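PDB 6HXJ: ATP-citrate lyase beta-subunit from Chlorobium limicola, which probably takes part in the ATP-driven cleavage of citrate, with coenzyme A, into acetyl-CoA and oxaloacetate. Local coordinates for residues A[241-244]-A[250-253]; A[262-267]-A[305-310]; A[314-319]-A[337-342]; A[346-351]-A[375-380]. One frame throughout, in Å; residues are numbered along the deposited sequence.

How the contacts relate
Contact 1 is a surface contact at one edge of the mixed sheet, while contacts 2, 3 and 4 are buried. F253 of contact 1 packs on T306, I307 and L310 of contact 2. Contacts 2 and 3 are joined through neighbouring strands: A262 O lies 2.8 Å from I317 N, a probable hydrogen bond. Contact 4 adjoins contact 3 through one helix and the loop after it, and R340 of contact 3 forms a salt bridge with E375 of contact 4. The chemistry follows position. In contact 1 a carboxylate makes only a weak bond to a strand N-H; aliphatic branches and a phenylalanine ring meet the sheet in contacts 2 and 3; in contact 4 a methyl meets a ring edge.

Contact 1. Residues A[241-244]-A[250-253]; sequences MEID and SVKF
D244 and I243, near the end of helix 235-246, meet V251 on strand 250-255, joining the helix to an outermost strand of the mixed sheet across a short connection. The tight part centres on D244, whose side chain lies over the backbone of S250 and V251. CG of D244 is anti to the backbone N (chi1 -164°), which carries the carboxylate across to the strand. There D244 OD1 lies 3.4 Å from CA of S250, and CB of D244 is 3.3 Å from V251 O. V251 N donates a weak hydrogen bond to D244 OD2 at 3.4 Å, bent to 141° at the hydrogen. Beside the aspartate, CG2 of I243 lies 3.7 Å from CG2 of V251, the two branched chains crossing at a slant. I243 also packs on W298, A299 and A302 of helix 297-309.

The loose side is the exposed margin, where K252 passes its CG 4.1 Å from D244 OD2. The hydroxyl of S250 is bonded instead to E290 on strand 287-292, and the S250 side chain lies about 7 Å from a bound citrate anion, near the ligand without evidence of touching it. Replacing D244 by an alanine would probably leave V251 N without this acceptor and K252 without the nearby negative charge.

Because NZ of K252 stays 5.4 Å from D244 OD2, the two opposite charges can attract at most at a distance, and the polar grip on the strand is a single weak bond backed by close van der Waals packing.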
loop_
_atom_site.group_PDB
_atom_site.type_symbol
_atom_site.label_atom_id
_atom_site.label_comp_id
_atom_site.label_asym_id
_atom_site.label_seq_id
_atom_site.Cartn_x
_atom_site.Cartn_y
_atom_site.Cartn_z
ATOM N N MET A 241 -13.016 48.707 19.322
ATOM C CA MET A 241 -14.223 48.305 18.575
ATOM C C MET A 241 -13.859 47.372 17.405
ATOM O O MET A 241 -14.637 46.474 17.057
ATOM C CB MET A 241 -14.981 49.518 18.011
ATOM C CG MET A 241 -15.557 50.442 19.035
ATOM S SD MET A 241 -16.595 51.700 18.229
ATOM C CE MET A 241 -18.110 50.687 17.701
ATOM N N GLU A 242 -12.690 47.600 16.792
ATOM C CA GLU A 242 -12.155 46.800 15.691
ATOM C C GLU A 242 -11.811 45.405 16.240
ATOM O O GLU A 242 -12.193 44.377 15.662
ATOM C CB GLU A 242 -10.908 47.532 15.110
ATOM C CG GLU A 242 -10.064 46.749 14.105
ATOM C CD GLU A 242 -8.554 46.950 14.159
ATOM O OE1 GLU A 242 -7.823 45.949 13.970
ATOM O OE2 GLU A 242 -8.100 48.099 14.377
ATOM N N ILE A 243 -11.101 45.404 17.387
ATOM C CA ILE A 243 -10.694 44.193 18.094
ATOM C C ILE A 243 -11.928 43.338 18.430
ATOM O O ILE A 243 -11.919 42.146 18.152
ATOM C CB ILE A 243 -9.796 44.490 19.331
ATOM C CG1 ILE A 243 -8.408 44.979 18.877
ATOM C CG2 ILE A 243 -9.620 43.213 20.185
ATOM C CD1 ILE A 243 -7.671 45.781 19.870
ATOM N N ASP A 244 -12.997 43.966 18.962
ATOM C CA ASP A 244 -14.251 43.318 19.340
ATOM C C ASP A 244 -14.947 42.664 18.152
ATOM O O ASP A 244 -15.338 41.505 18.268
ATOM C CB ASP A 244 -15.188 44.300 20.078
ATOM C CG ASP A 244 -16.359 43.716 20.862
ATOM O OD1 ASP A 244 -16.640 42.502 20.710
ATOM O OD2 ASP A 244 -17.010 44.476 21.606
ATOM N N SER A 250 -16.076 39.718 23.785
ATOM C CA SER A 250 -16.404 41.145 23.770
ATOM C C SER A 250 -15.396 42.005 24.545
ATOM O O SER A 250 -15.016 41.671 25.671
ATOM C CB SER A 250 -17.831 41.366 24.281
ATOM O OG SER A 250 -18.173 42.739 24.409
ATOM N N VAL A 251 -14.954 43.104 23.913
ATOM C CA VAL A 251 -14.064 44.121 24.492
ATOM C C VAL A 251 -14.621 45.516 24.170
ATOM O O VAL A 251 -14.867 45.841 23.010
ATOM C CB VAL A 251 -12.550 43.989 24.204
ATOM C CG1 VAL A 251 -11.922 42.834 24.973
ATOM C CG2 VAL A 251 -12.252 43.910 22.712
ATOM N N LYS A 252 -14.905 46.307 25.221
ATOM C CA LYS A 252 -15.494 47.637 25.102
ATOM C C LYS A 252 -14.637 48.637 25.872
ATOM O O LYS A 252 -14.172 48.349 26.978
ATOM C CB LYS A 252 -16.954 47.636 25.631
ATOM C CG LYS A 252 -17.868 46.593 24.981
ATOM C CD LYS A 252 -19.312 47.040 24.972
ATOM C CE LYS A 252 -20.136 46.253 23.981
ATOM N NZ LYS A 252 -21.410 46.953 23.647
ATOM N N PHE A 253 -14.387 49.796 25.277
ATOM C CA PHE A 253 -13.616 50.833 25.957
ATOM C C PHE A 253 -14.198 52.206 25.649
ATOM O O PHE A 253 -14.454 52.523 24.486
ATOM C CB PHE A 253 -12.108 50.760 25.624
ATOM C CG PHE A 253 -11.279 51.899 26.172
ATOM C CD1 PHE A 253 -10.828 51.887 27.491
ATOM C CD2 PHE A 253 -10.939 52.981 25.367
ATOM C CE1 PHE A 253 -10.058 52.941 27.995
ATOM C CE2 PHE A 253 -10.181 54.035 25.873
ATOM C CZ PHE A 253 -9.742 54.007 27.183
#

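Contact 2. Residues A[262-267]-A[305-310]; sequences ALLTAG and ETICRL
I307 on helix 297-309 presses onto A262 and L264 of strand 261-266, packing a helix against the sheet of a flavodoxin-like domain. The strand order supports that name: parallel strands 287-292, 261-266, 315-318, 352-356 and 378-382 lie side by side in that sequence, with 250-255 added antiparallel at one edge.

The contacts across are apolar. I307 divides its two branches between alternate residues of the strand. CG2, anti to the backbone N, touches CB of A262 at 3.8 Å. CG1 is anti to the carbonyl carbon (chi1 -70°) and carries CD1 to 3.6 Å from CD1 of L264, the two side chains crossing at an angle. A262 and L264 direct their CB atoms to the helix while L263 between them turns its own away, an alternation like that of a strand, though the strand is interrupted at L264. Swapping I307 for an alanine would remove both branches and is likely to open a gap over A262 and L264 in a buried layer. Beyond the strand, I307 also packs on A289 and F253.

No polar bond crosses between the two segments. Within the helix, one turn is bridged by a salt bridge from R309 NH2 to E305 OE1 at 3.2 Å, alongside the backbone bond from R309 N to E305 O at 3.1 Å. T306 OG1 bonds back to A302 O.

Between the leucines, L263 O is already taken up by N287 ND2, and CD1 of I307 rests 3.6 Å from that same oxygen, in van der Waals contact.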
loop_
_atom_site.group_PDB
_atom_site.type_symbol
_atom_site.label_atom_id
_atom_site.label_comp_id
_atom_site.label_asym_id
_atom_site.label_seq_id
_atom_site.Cartn_x
_atom_site.Cartn_y
_atom_site.Cartn_z
ATOM N N ALA A 262 -9.176 54.123 37.150
ATOM C CA ALA A 262 -9.315 53.360 35.907
ATOM C C ALA A 262 -9.888 51.946 36.086
ATOM O O ALA A 262 -9.363 51.140 36.851
ATOM C CB ALA A 262 -7.982 53.317 35.164
ATOM N N LEU A 263 -10.962 51.661 35.373
ATOM C CA LEU A 263 -11.610 50.360 35.459
ATOM C C LEU A 263 -11.157 49.411 34.351
ATOM O O LEU A 263 -11.121 49.807 33.186
ATOM C CB LEU A 263 -13.157 50.504 35.422
ATOM C CG LEU A 263 -13.825 51.540 36.320
ATOM C CD1 LEU A 263 -15.279 51.731 35.921
ATOM C CD2 LEU A 263 -13.669 51.170 37.794
ATOM N N LEU A 264 -10.844 48.159 34.724
ATOM C CA LEU A 264 -10.495 47.041 33.848
ATOM C C LEU A 264 -11.321 45.855 34.383
ATOM O O LEU A 264 -10.811 44.888 34.955
ATOM C CB LEU A 264 -8.966 46.768 33.856
ATOM C CG LEU A 264 -8.412 45.539 33.067
ATOM C CD1 LEU A 264 -8.893 45.494 31.625
ATOM C CD2 LEU A 264 -6.907 45.474 33.141
ATOM N N THR A 265 -12.630 45.978 34.240
ATOM C CA THR A 265 -13.563 45.025 34.822
ATOM C C THR A 265 -14.205 44.050 33.801
ATOM O O THR A 265 -14.418 44.367 32.621
ATOM C CB THR A 265 -14.601 45.793 35.655
ATOM O OG1 THR A 265 -15.194 46.776 34.807
ATOM C CG2 THR A 265 -13.960 46.513 36.866
ATOM N N ALA A 266 -14.503 42.849 34.301
ATOM C CA ALA A 266 -15.090 41.755 33.542
ATOM C C ALA A 266 -16.628 41.730 33.618
ATOM O O ALA A 266 -17.202 41.721 34.719
ATOM C CB ALA A 266 -14.530 40.447 34.049
ATOM N N GLY A 267 -17.266 41.703 32.437
ATOM C CA GLY A 267 -18.717 41.687 32.283
ATOM C C GLY A 267 -19.345 43.065 32.368
ATOM O O GLY A 267 -18.935 43.889 33.193
ATOM N N GLU A 305 -3.420 47.375 28.029
ATOM C CA GLU A 305 -2.439 48.328 27.520
ATOM C C GLU A 305 -3.030 49.730 27.353
ATOM O O GLU A 305 -2.457 50.688 27.878
ATOM C CB GLU A 305 -1.780 47.796 26.247
ATOM C CG GLU A 305 -0.690 46.795 26.603
ATOM C CD GLU A 305 0.022 46.098 25.459
ATOM O OE1 GLU A 305 0.211 46.727 24.392
ATOM O OE2 GLU A 305 0.447 44.935 25.658
ATOM N N THR A 306 -4.222 49.824 26.732
ATOM C CA THR A 306 -4.977 51.063 26.512
ATOM C C THR A 306 -5.276 51.785 27.849
ATOM O O THR A 306 -5.088 53.005 27.947
ATOM C CB THR A 306 -6.295 50.725 25.760
ATOM O OG1 THR A 306 -6.029 49.923 24.613
ATOM C CG2 THR A 306 -7.096 51.952 25.355
ATOM N N ILE A 307 -5.730 51.014 28.867
ATOM C CA ILE A 307 -6.099 51.511 30.200
ATOM C C ILE A 307 -4.881 52.098 30.933
ATOM O O ILE A 307 -4.990 53.137 31.584
ATOM C CB ILE A 307 -6.865 50.421 30.994
ATOM C CG1 ILE A 307 -8.254 50.244 30.353
ATOM C CG2 ILE A 307 -7.040 50.782 32.493
ATOM C CD1 ILE A 307 -8.824 48.932 30.495
ATOM N N CYS A 308 -3.719 51.463 30.774
ATOM C CA CYS A 308 -2.458 51.885 31.377
ATOM C C CYS A 308 -1.929 53.178 30.732
ATOM O O CYS A 308 -1.320 53.999 31.426
ATOM C CB CYS A 308 -1.434 50.757 31.301
ATOM S SG CYS A 308 -1.955 49.195 32.090
ATOM N N ARG A 309 -2.171 53.351 29.411
ATOM C CA ARG A 309 -1.762 54.533 28.645
ATOM C C ARG A 309 -2.520 55.813 29.090
ATOM O O ARG A 309 -2.030 56.909 28.840
ATOM C CB ARG A 309 -1.926 54.286 27.130
ATOM C CG ARG A 309 -0.877 53.362 26.493
ATOM C CD ARG A 309 -1.275 52.945 25.077
ATOM N NE ARG A 309 -0.683 51.660 24.673
ATOM C CZ ARG A 309 -1.146 50.877 23.694
ATOM N NH1 ARG A 309 -2.217 51.237 22.995
ATOM N NH2 ARG A 309 -0.545 49.727 23.414
ATOM N N LEU A 310 -3.679 55.672 29.786
ATOM C CA LEU A 310 -4.541 56.772 30.280
ATOM C C LEU A 310 -3.838 57.811 31.197
ATOM O O LEU A 310 -3.049 57.425 32.071
ATOM C CB LEU A 310 -5.806 56.223 30.977
ATOM C CG LEU A 310 -6.860 55.584 30.075
ATOM C CD1 LEU A 310 -7.837 54.772 30.887
ATOM C CD2 LEU A 310 -7.636 56.615 29.293
#

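Contact 3. Residues A[314-319]-A[337-342]; sequences KHIIVG and NGFRES
F339 of helix 328-344 sets the end of its ring against I316 and V318 of strand 315-318 in a buried, wholly apolar helix-on-sheet contact. No hydrogen bond crosses it. The backbones stay well apart, the CA atoms of I316 and F339 being 10.6 Å from each other, and the side chains span the gap from opposite directions.

The ring meets its two partners differently. CG2 of V318 sits near the ring plane, at the edge, 3.7 Å from CZ of F339. I316 comes in obliquely: its CD1 is 3.7 Å from CE1 of F339, and its CG2 is 4.1 Å from CZ. The far end of the phenylalanine is thus touched by methyls of two alternate strand residues. CG of F339 is anti to its carbonyl carbon (chi1 -87°), which directs the ring toward the strand.

The two elements belong to the beta-alpha-beta unit of strand 315-318, helix 328-344 and strand 352-356, and the contact packs the helix of the crossover onto its first strand. The ring reaches the second strand too, touching I353, and it also meets T304 of helix 297-309 and L348 in the loop after its own helix.

Within the helix, G338 O accepts two bonds from one residue. S342 N reaches it at 3.1 Å in the normal helical manner, and S342 OG donates to it at 2.6 Å, with a C=O...donor angle of 168°, so the hydroxyl approaches the oxygen almost head-on to the carbonyl. This ties the serine hydroxyl back to the preceding turn, on a helix side where S342 packs on C308 of helix 297-309.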
loop_
_atom_site.group_PDB
_atom_site.type_symbol
_atom_site.label_atom_id
_atom_site.label_comp_id
_atom_site.label_asym_id
_atom_site.label_seq_id
_atom_site.Cartn_x
_atom_site.Cartn_y
_atom_site.Cartn_z
ATOM N N LYS A 314 -4.606 57.109 39.213
ATOM C CA LYS A 314 -3.979 56.755 40.489
ATOM C C LYS A 314 -4.108 55.266 40.846
ATOM O O LYS A 314 -3.136 54.692 41.337
ATOM C CB LYS A 314 -4.480 57.665 41.635
ATOM C CG LYS A 314 -3.843 59.056 41.625
ATOM C CD LYS A 314 -4.826 60.180 41.983
ATOM C CE LYS A 314 -4.427 60.985 43.205
ATOM N NZ LYS A 314 -3.239 61.853 42.969
ATOM N N HIS A 315 -5.302 54.649 40.634
ATOM C CA HIS A 315 -5.588 53.232 40.935
ATOM C C HIS A 315 -6.087 52.543 39.687
ATOM O O HIS A 315 -6.667 53.197 38.821
ATOM C CB HIS A 315 -6.675 53.092 42.041
ATOM C CG HIS A 315 -6.422 53.943 43.243
ATOM N ND1 HIS A 315 -5.540 53.543 44.233
ATOM C CD2 HIS A 315 -6.869 55.191 43.528
ATOM C CE1 HIS A 315 -5.510 54.537 45.110
ATOM N NE2 HIS A 315 -6.293 55.550 44.729
ATOM N N ILE A 316 -5.908 51.216 39.613
ATOM C CA ILE A 316 -6.481 50.380 38.542
ATOM C C ILE A 316 -7.412 49.375 39.245
ATOM O O ILE A 316 -6.982 48.715 40.195
ATOM C CB ILE A 316 -5.454 49.637 37.608
ATOM C CG1 ILE A 316 -4.368 50.568 37.006
ATOM C CG2 ILE A 316 -6.174 48.835 36.480
ATOM C CD1 ILE A 316 -3.163 49.829 36.467
ATOM N N ILE A 317 -8.694 49.305 38.799
ATOM C CA ILE A 317 -9.659 48.372 39.353
ATOM C C ILE A 317 -9.840 47.225 38.381
ATOM O O ILE A 317 -10.520 47.358 37.360
ATOM C CB ILE A 317 -11.009 49.022 39.808
ATOM C CG1 ILE A 317 -10.821 50.234 40.761
ATOM C CG2 ILE A 317 -11.970 47.991 40.418
ATOM C CD1 ILE A 317 -10.019 50.033 42.040
ATOM N N VAL A 318 -9.185 46.100 38.701
ATOM C CA VAL A 318 -9.238 44.868 37.926
ATOM C C VAL A 318 -10.250 44.001 38.663
ATOM O O VAL A 318 -9.882 43.131 39.458
ATOM C CB VAL A 318 -7.832 44.200 37.768
ATOM C CG1 VAL A 318 -7.893 42.999 36.833
ATOM C CG2 VAL A 318 -6.798 45.199 37.263
ATOM N N GLY A 319 -11.524 44.316 38.474
ATOM C CA GLY A 319 -12.615 43.622 39.145
ATOM C C GLY A 319 -13.488 42.770 38.258
ATOM O O GLY A 319 -13.297 42.672 37.041
ATOM N N ASN A 337 0.467 40.265 30.936
ATOM C CA ASN A 337 1.319 40.629 29.796
ATOM C C ASN A 337 1.235 42.124 29.466
ATOM O O ASN A 337 2.275 42.781 29.382
ATOM C CB ASN A 337 1.046 39.733 28.604
ATOM C CG ASN A 337 1.799 38.445 28.772
ATOM O OD1 ASN A 337 3.036 38.447 28.918
ATOM N ND2 ASN A 337 1.063 37.337 28.874
ATOM N N GLY A 338 0.015 42.659 29.441
ATOM C CA GLY A 338 -0.241 44.077 29.223
ATOM C C GLY A 338 0.230 44.972 30.356
ATOM O O GLY A 338 0.535 46.139 30.118
ATOM N N PHE A 339 0.271 44.447 31.600
ATOM C CA PHE A 339 0.772 45.193 32.764
ATOM C C PHE A 339 2.290 45.265 32.725
ATOM O O PHE A 339 2.856 46.298 33.060
ATOM C CB PHE A 339 0.321 44.550 34.083
ATOM C CG PHE A 339 -1.027 44.973 34.615
ATOM C CD1 PHE A 339 -1.593 46.194 34.245
ATOM C CD2 PHE A 339 -1.699 44.187 35.533
ATOM C CE1 PHE A 339 -2.835 46.588 34.740
ATOM C CE2 PHE A 339 -2.935 44.595 36.048
ATOM C CZ PHE A 339 -3.498 45.789 35.640
ATOM N N ARG A 340 2.941 44.162 32.308
ATOM C CA ARG A 340 4.379 44.027 32.147
ATOM C C ARG A 340 4.858 44.922 31.004
ATOM O O ARG A 340 5.892 45.592 31.137
ATOM C CB ARG A 340 4.727 42.557 31.857
ATOM C CG ARG A 340 4.636 41.636 33.072
ATOM C CD ARG A 340 5.564 40.449 32.975
ATOM N NE ARG A 340 4.970 39.162 32.597
ATOM C CZ ARG A 340 4.803 38.134 33.428
ATOM N NH1 ARG A 340 5.064 38.268 34.724
ATOM N NH2 ARG A 340 4.279 36.998 32.987
ATOM N N GLU A 341 4.083 44.944 29.894
ATOM C CA GLU A 341 4.354 45.752 28.699
ATOM C C GLU A 341 4.287 47.257 29.028
ATOM O O GLU A 341 5.131 48.044 28.616
ATOM C CB GLU A 341 3.353 45.384 27.579
ATOM C CG GLU A 341 3.814 45.745 26.170
ATOM C CD GLU A 341 3.620 47.165 25.648
ATOM O OE1 GLU A 341 3.016 48.007 26.357
ATOM O OE2 GLU A 341 4.058 47.425 24.503
ATOM N N SER A 342 3.288 47.625 29.802
ATOM C CA SER A 342 3.030 48.992 30.215
ATOM C C SER A 342 4.042 49.476 31.253
ATOM O O SER A 342 4.429 50.639 31.208
ATOM C CB SER A 342 1.613 49.104 30.763
ATOM O OG SER A 342 0.661 48.710 29.785
#

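Contact 4. Residues A[346-351]-A[375-380]; sequences GYLEGV and EGFDIH
L348 and F377 make the only touch between side chains across this contact, and it is an unusual one: a single leucine methyl lies in the plane of the ring, at its edge, rather than over a face. CD1 of L348 is 3.6 Å from CE1 of F377. CB of E375 lies in the same plane, at another part of the edge. CG of F377 is anti to the carbonyl carbon (chi1 -74°), which brings the ring round to the leucine although its CB does not point straight at the loop. The two side chains meet at a slant, and no hydrogen bond joins the segments.

The second touch is slight: CB of D378 approaches V351 O to 3.9 Å. D378 is the centre of an inverse gamma turn, marked by a weak bond from I379 N to F377 O at 3.0 Å, near the beginning of strand 378-382. On the other side, G346 ends helix 328-344 in a Schellman motif with positive phi (83°), and the chain then loops through L348 to the next strand.

The contact joins the loop after helix 328-344 to the segment at the start of strand 378-382, an outermost strand of the sheet. F377 also takes a cation-pi contact from K343 and packs on F339 and I353, D378 forms a salt bridge with K352, and L348 lies on C308 of helix 297-309.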
loop_
_atom_site.group_PDB
_atom_site.type_symbol
_atom_site.label_atom_id
_atom_site.label_comp_id
_atom_site.label_asym_id
_atom_site.label_seq_id
_atom_site.Cartn_x
_atom_site.Cartn_y
_atom_site.Cartn_z
ATOM N N GLY A 346 7.207 52.517 31.263
ATOM C CA GLY A 346 7.170 53.517 32.326
ATOM C C GLY A 346 5.804 54.109 32.620
ATOM O O GLY A 346 5.706 55.220 33.160
ATOM N N TYR A 347 4.741 53.375 32.285
ATOM C CA TYR A 347 3.379 53.875 32.468
ATOM C C TYR A 347 2.784 53.666 33.867
ATOM O O TYR A 347 1.984 54.496 34.326
ATOM C CB TYR A 347 2.431 53.286 31.416
ATOM C CG TYR A 347 2.512 53.974 30.073
ATOM C CD1 TYR A 347 1.901 55.208 29.861
ATOM C CD2 TYR A 347 3.163 53.374 29.001
ATOM C CE1 TYR A 347 1.957 55.839 28.619
ATOM C CE2 TYR A 347 3.229 53.995 27.755
ATOM C CZ TYR A 347 2.627 55.231 27.569
ATOM O OH TYR A 347 2.694 55.837 26.334
ATOM N N LEU A 348 3.130 52.532 34.516
ATOM C CA LEU A 348 2.578 52.162 35.822
ATOM C C LEU A 348 3.487 52.522 37.022
ATOM O O LEU A 348 3.613 51.740 37.972
ATOM C CB LEU A 348 2.176 50.668 35.836
ATOM C CG LEU A 348 1.234 50.181 34.727
ATOM C CD1 LEU A 348 1.133 48.671 34.737
ATOM C CD2 LEU A 348 -0.131 50.865 34.781
ATOM N N GLU A 349 4.057 53.745 37.000
ATOM C CA GLU A 349 4.912 54.265 38.064
ATOM C C GLU A 349 4.043 54.934 39.148
ATOM O O GLU A 349 3.375 55.940 38.877
ATOM C CB GLU A 349 5.956 55.243 37.487
ATOM C CG GLU A 349 6.958 54.603 36.534
ATOM C CD GLU A 349 8.085 55.498 36.027
ATOM O OE1 GLU A 349 8.225 55.629 34.789
ATOM O OE2 GLU A 349 8.850 56.042 36.860
ATOM N N GLY A 350 3.997 54.315 40.329
ATOM C CA GLY A 350 3.243 54.820 41.469
ATOM C C GLY A 350 1.817 54.332 41.577
ATOM O O GLY A 350 1.246 54.333 42.674
ATOM N N VAL A 351 1.225 53.897 40.451
ATOM C CA VAL A 351 -0.146 53.383 40.401
ATOM C C VAL A 351 -0.280 52.056 41.172
ATOM O O VAL A 351 0.608 51.194 41.112
ATOM C CB VAL A 351 -0.708 53.283 38.962
ATOM C CG1 VAL A 351 -0.649 54.626 38.250
ATOM C CG2 VAL A 351 0.047 52.239 38.179
ATOM N N GLU A 375 7.773 41.642 41.022
ATOM C CA GLU A 375 8.227 42.465 39.913
ATOM C C GLU A 375 8.134 43.963 40.235
ATOM O O GLU A 375 8.414 44.782 39.362
ATOM C CB GLU A 375 7.469 42.104 38.632
ATOM C CG GLU A 375 7.841 40.736 38.081
ATOM C CD GLU A 375 6.909 40.215 37.010
ATOM O OE1 GLU A 375 6.323 39.125 37.210
ATOM O OE2 GLU A 375 6.775 40.892 35.965
ATOM N N GLY A 376 7.770 44.306 41.472
ATOM C CA GLY A 376 7.697 45.684 41.955
ATOM C C GLY A 376 6.374 46.418 41.822
ATOM O O GLY A 376 6.313 47.629 42.075
ATOM N N PHE A 377 5.304 45.698 41.426
ATOM C CA PHE A 377 3.962 46.267 41.264
ATOM C C PHE A 377 3.280 46.412 42.625
ATOM O O PHE A 377 3.303 45.464 43.426
ATOM C CB PHE A 377 3.091 45.358 40.372
ATOM C CG PHE A 377 3.410 45.392 38.904
ATOM C CD1 PHE A 377 2.748 46.266 38.055
ATOM C CD2 PHE A 377 4.324 44.502 38.354
ATOM C CE1 PHE A 377 3.026 46.282 36.688
ATOM C CE2 PHE A 377 4.618 44.533 36.990
ATOM C CZ PHE A 377 3.955 45.410 36.166
ATOM N N ASP A 378 2.635 47.583 42.868
ATOM C CA ASP A 378 1.848 47.849 44.085
ATOM C C ASP A 378 0.423 47.209 43.885
ATOM O O ASP A 378 -0.602 47.897 43.833
ATOM C CB ASP A 378 1.791 49.372 44.343
ATOM C CG ASP A 378 1.518 49.788 45.783
ATOM O OD1 ASP A 378 0.530 49.293 46.373
ATOM O OD2 ASP A 378 2.233 50.680 46.286
ATOM N N ILE A 379 0.399 45.876 43.745
ATOM C CA ILE A 379 -0.799 45.101 43.443
ATOM C C ILE A 379 -1.375 44.381 44.683
ATOM O O ILE A 379 -0.664 43.633 45.366
ATOM C CB ILE A 379 -0.528 44.139 42.227
ATOM C CG1 ILE A 379 -1.808 43.415 41.754
ATOM C CG2 ILE A 379 0.623 43.147 42.468
ATOM C CD1 ILE A 379 -1.744 42.915 40.328
ATOM N N HIS A 380 -2.683 44.624 44.953
ATOM C CA HIS A 380 -3.473 43.979 46.018
ATOM C C HIS A 380 -4.474 43.060 45.319
ATOM O O HIS A 380 -5.262 43.522 44.487
ATOM C CB HIS A 380 -4.177 45.014 46.930
ATOM C CG HIS A 380 -3.235 46.009 47.548
ATOM N ND1 HIS A 380 -2.840 47.158 46.868
ATOM C CD2 HIS A 380 -2.597 45.973 48.741
ATOM C CE1 HIS A 380 -1.991 47.779 47.669
ATOM N NE2 HIS A 380 -1.818 47.110 48.812
#